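Local coordinates for protein methyltransferase (Pyrococcus horikoshii, PDB 1IXK) that probably transfers a methyl group from S-adenosyl-L-methionine to carbon 5 of cytidine in RNA, as an archaeal member of the RsmB/NOP methyltransferase family, at residues A[46-51]-A[132-137]. Numbering follows the deposited sequence.
Sequences CFRVNT and KTSYLA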
ATOM      1  N   CYS A  46      13.771   0.829   4.935  1.00 17.23           N
ATOM      2  CA  CYS A  46      13.685  -0.515   4.370  1.00 15.54           C
ATOM      3  C   CYS A  46      13.976  -0.521   2.875  1.00 15.17           C
ATOM      4  O   CYS A  46      13.869   0.507   2.200  1.00 13.38           O
ATOM      5  CB  CYS A  46      12.293  -1.108   4.616  1.00 17.04           C
ATOM      6  SG  CYS A  46      11.646  -0.941   6.312  1.00 21.60           S
ATOM      7  N   PHE A  47      14.350  -1.684   2.351  1.00 14.92           N
ATOM      8  CA  PHE A  47      14.636  -1.782   0.927  1.00 14.55           C
ATOM      9  C   PHE A  47      14.118  -3.086   0.349  1.00 13.45           C
ATOM     10  O   PHE A  47      13.897  -4.056   1.066  1.00 12.18           O
ATOM     11  CB  PHE A  47      16.148  -1.653   0.674  1.00 16.39           C
ATOM     12  CG  PHE A  47      16.965  -2.775   1.259  1.00 18.52           C
ATOM     13  CD1 PHE A  47      17.100  -3.985   0.583  1.00 17.89           C
ATOM     14  CD2 PHE A  47      17.572  -2.632   2.502  1.00 18.43           C
ATOM     15  CE1 PHE A  47      17.825  -5.035   1.138  1.00 19.91           C
ATOM     16  CE2 PHE A  47      18.303  -3.681   3.068  1.00 19.93           C
ATOM     17  CZ  PHE A  47      18.428  -4.884   2.386  1.00 18.07           C
ATOM     18  N   ARG A  48      13.943  -3.089  -0.966  1.00 12.89           N
ATOM     19  CA  ARG A  48      13.455  -4.246  -1.694  1.00 14.88           C
ATOM     20  C   ARG A  48      14.523  -4.660  -2.693  1.00 13.72           C
ATOM     21  O   ARG A  48      15.059  -3.827  -3.414  1.00 14.81           O
ATOM     22  CB  ARG A  48      12.176  -3.869  -2.439  1.00 15.38           C
ATOM     23  CG  ARG A  48      11.623  -4.935  -3.365  1.00 19.38           C
ATOM     24  CD  ARG A  48      10.558  -4.324  -4.263  1.00 15.48           C
ATOM     25  NE  ARG A  48      11.100  -3.809  -5.516  1.00 16.89           N
ATOM     26  CZ  ARG A  48      10.710  -2.680  -6.100  1.00 16.15           C
ATOM     27  NH1 ARG A  48      11.256  -2.309  -7.248  1.00 16.65           N
ATOM     28  NH2 ARG A  48       9.796  -1.902  -5.528  1.00 14.97           N
ATOM     29  N   VAL A  49      14.841  -5.947  -2.728  1.00 14.70           N
ATOM     30  CA  VAL A  49      15.839  -6.439  -3.673  1.00 14.03           C
ATOM     31  C   VAL A  49      15.202  -6.481  -5.061  1.00 15.45           C
ATOM     32  O   VAL A  49      14.104  -7.016  -5.223  1.00 13.48           O
ATOM     33  CB  VAL A  49      16.293  -7.866  -3.322  1.00 14.34           C
ATOM     34  CG1 VAL A  49      17.261  -8.372  -4.382  1.00 16.05           C
ATOM     35  CG2 VAL A  49      16.935  -7.889  -1.936  1.00 15.88           C
ATOM     36  N   ASN A  50      15.884  -5.918  -6.055  1.00 15.28           N
ATOM     37  CA  ASN A  50      15.367  -5.939  -7.416  1.00 16.12           C
ATOM     38  C   ASN A  50      15.823  -7.240  -8.063  1.00 16.76           C
ATOM     39  O   ASN A  50      16.936  -7.341  -8.587  1.00 14.42           O
ATOM     40  CB  ASN A  50      15.875  -4.737  -8.213  1.00 16.38           C
ATOM     41  CG  ASN A  50      15.442  -4.781  -9.665  1.00 16.40           C
ATOM     42  OD1 ASN A  50      14.520  -5.512 -10.026  1.00 15.74           O
ATOM     43  ND2 ASN A  50      16.101  -3.995 -10.503  1.00 14.44           N
ATOM     44  N   THR A  51      14.950  -8.240  -8.017  1.00 16.51           N
ATOM     45  CA  THR A  51      15.263  -9.547  -8.569  1.00 18.64           C
ATOM     46  C   THR A  51      15.373  -9.563 -10.088  1.00 19.82           C
ATOM     47  O   THR A  51      15.688 -10.593 -10.682  1.00 19.97           O
ATOM     48  CB  THR A  51      14.245 -10.591  -8.098  1.00 19.39           C
ATOM     49  OG1 THR A  51      12.924 -10.197  -8.489  1.00 17.64           O
ATOM     50  CG2 THR A  51      14.308 -10.717  -6.582  1.00 19.74           C
ATOM     51  N   LYS A 132       5.763   0.784  -6.159  1.00 17.20           N
ATOM     52  CA  LYS A 132       4.913  -0.398  -6.276  1.00 15.42           C
ATOM     53  C   LYS A 132       4.827  -0.887  -7.713  1.00 14.55           C
ATOM     54  O   LYS A 132       4.701  -2.082  -7.961  1.00 15.17           O
ATOM     55  CB  LYS A 132       3.502  -0.105  -5.758  1.00 18.46           C
ATOM     56  CG  LYS A 132       3.427   0.188  -4.268  1.00 20.95           C
ATOM     57  CD  LYS A 132       1.981   0.170  -3.795  1.00 24.15           C
ATOM     58  CE  LYS A 132       1.859   0.695  -2.380  1.00 25.42           C
ATOM     59  NZ  LYS A 132       2.351   2.093  -2.305  1.00 26.22           N
ATOM     60  N   THR A 133       4.890   0.042  -8.661  1.00 13.89           N
ATOM     61  CA  THR A 133       4.816  -0.319 -10.066  1.00 14.44           C
ATOM     62  C   THR A 133       6.018  -1.175 -10.461  1.00 14.27           C
ATOM     63  O   THR A 133       5.867  -2.167 -11.174  1.00 12.18           O
ATOM     64  CB  THR A 133       4.772   0.930 -10.961  1.00 13.85           C
ATOM     65  OG1 THR A 133       3.789   1.843 -10.454  1.00 16.16           O
ATOM     66  CG2 THR A 133       4.404   0.538 -12.391  1.00 14.41           C
ATOM     67  N   SER A 134       7.207  -0.797  -9.995  1.00 13.72           N
ATOM     68  CA  SER A 134       8.410  -1.562 -10.313  1.00 13.62           C
ATOM     69  C   SER A 134       8.414  -2.908  -9.577  1.00 12.91           C
ATOM     70  O   SER A 134       9.021  -3.877 -10.037  1.00 12.53           O
ATOM     71  CB  SER A 134       9.674  -0.746  -9.978  1.00 14.62           C
ATOM     72  OG  SER A 134       9.670  -0.275  -8.643  1.00 13.90           O
ATOM     73  N   TYR A 135       7.725  -2.981  -8.444  1.00 11.13           N
ATOM     74  CA  TYR A 135       7.661  -4.246  -7.716  1.00 11.78           C
ATOM     75  C   TYR A 135       6.825  -5.201  -8.571  1.00 11.67           C
ATOM     76  O   TYR A 135       7.187  -6.369  -8.753  1.00 11.16           O
ATOM     77  CB  TYR A 135       7.018  -4.053  -6.332  1.00 12.53           C
ATOM     78  CG  TYR A 135       7.406  -5.109  -5.306  1.00 12.62           C
ATOM     79  CD1 TYR A 135       7.296  -4.847  -3.939  1.00 16.24           C
ATOM     80  CD2 TYR A 135       7.914  -6.355  -5.698  1.00 13.25           C
ATOM     81  CE1 TYR A 135       7.687  -5.790  -2.984  1.00 16.16           C
ATOM     82  CE2 TYR A 135       8.307  -7.310  -4.747  1.00 14.37           C
ATOM     83  CZ  TYR A 135       8.191  -7.015  -3.391  1.00 17.57           C
ATOM     84  OH  TYR A 135       8.585  -7.935  -2.437  1.00 16.92           O
ATOM     85  N   LEU A 136       5.712  -4.700  -9.108  1.00  9.38           N
ATOM     86  CA  LEU A 136       4.855  -5.518  -9.967  1.00 10.51           C
ATOM     87  C   LEU A 136       5.684  -6.041 -11.136  1.00 12.97           C
ATOM     88  O   LEU A 136       5.568  -7.207 -11.521  1.00 11.08           O
ATOM     89  CB  LEU A 136       3.680  -4.700 -10.524  1.00  9.69           C
ATOM     90  CG  LEU A 136       2.661  -4.117  -9.544  1.00 10.99           C
ATOM     91  CD1 LEU A 136       1.705  -3.199 -10.302  1.00  9.14           C
ATOM     92  CD2 LEU A 136       1.895  -5.238  -8.836  1.00  8.00           C
ATOM     93  N   ALA A 137       6.520  -5.172 -11.695  1.00  9.74           N
ATOM     94  CA  ALA A 137       7.362  -5.543 -12.822  1.00 11.93           C
ATOM     95  C   ALA A 137       8.316  -6.700 -12.530  1.00  8.76           C
ATOM     96  O   ALA A 137       8.452  -7.606 -13.352  1.00  9.06           O
ATOM     97  CB  ALA A 137       8.158  -4.325 -13.312  1.00  9.49           C
TER
HETATM   98  O   HOH W   1      11.962  -3.567 -10.030  1.00 21.98           O
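One face of the Arg48 guanidinium lies over Tyr135 CA, 3.8 Å from the guanidinium plane, and over Tyr135 CB, while Ser134 OG stands at the edge of the guanidinium. Lower down the same arginine, CD rides over the face of the Tyr135 ring, a CH-pi contact 3.3 Å from the ring centroid and only 10° off its normal. Ring and guanidinium planes are tilted 32° apart, and the two side chains run past each other in opposite directions. Arg48 leaves the strand extended, CG anti to the backbone N, then bends at chi3, which turns the guanidinium across the helix surface. There NH1 donates to Ser134 OG over 2.9 Å, with OG 16° out of the guanidinium plane; a water 3.1 Å from Arg48 NH1, a weak bond, may also donate to Ser134 O. NE hydrogen-bonds to Gln138 OE1, and NH2 to Gln103 OE1 and Gly131 O, so this buried charge is gripped through all three nitrogens. A leucine in its place would probably leave Ser134 OG, the Gly131 carbonyl, Gln103 and Gln138 without their arginine partner. The far end of the Tyr135 ring is held by a hydrogen bond between its OH and Glu78 OE1. Arg48 thus ties the N-terminal antiparallel sheet, where strand 46-49 runs between 79-82 and 100-102, to helix 131-139 of the Rossmann-like methyltransferase domain, whose first residues, Gly131 and Lys132, belong to the predicted S-adenosyl-L-methionine-binding segment 126-132. Helix 105-114 packs against Tyr135 through Met108 and Val112, while helix 56-65 meets Phe47 and Val49 of the strand.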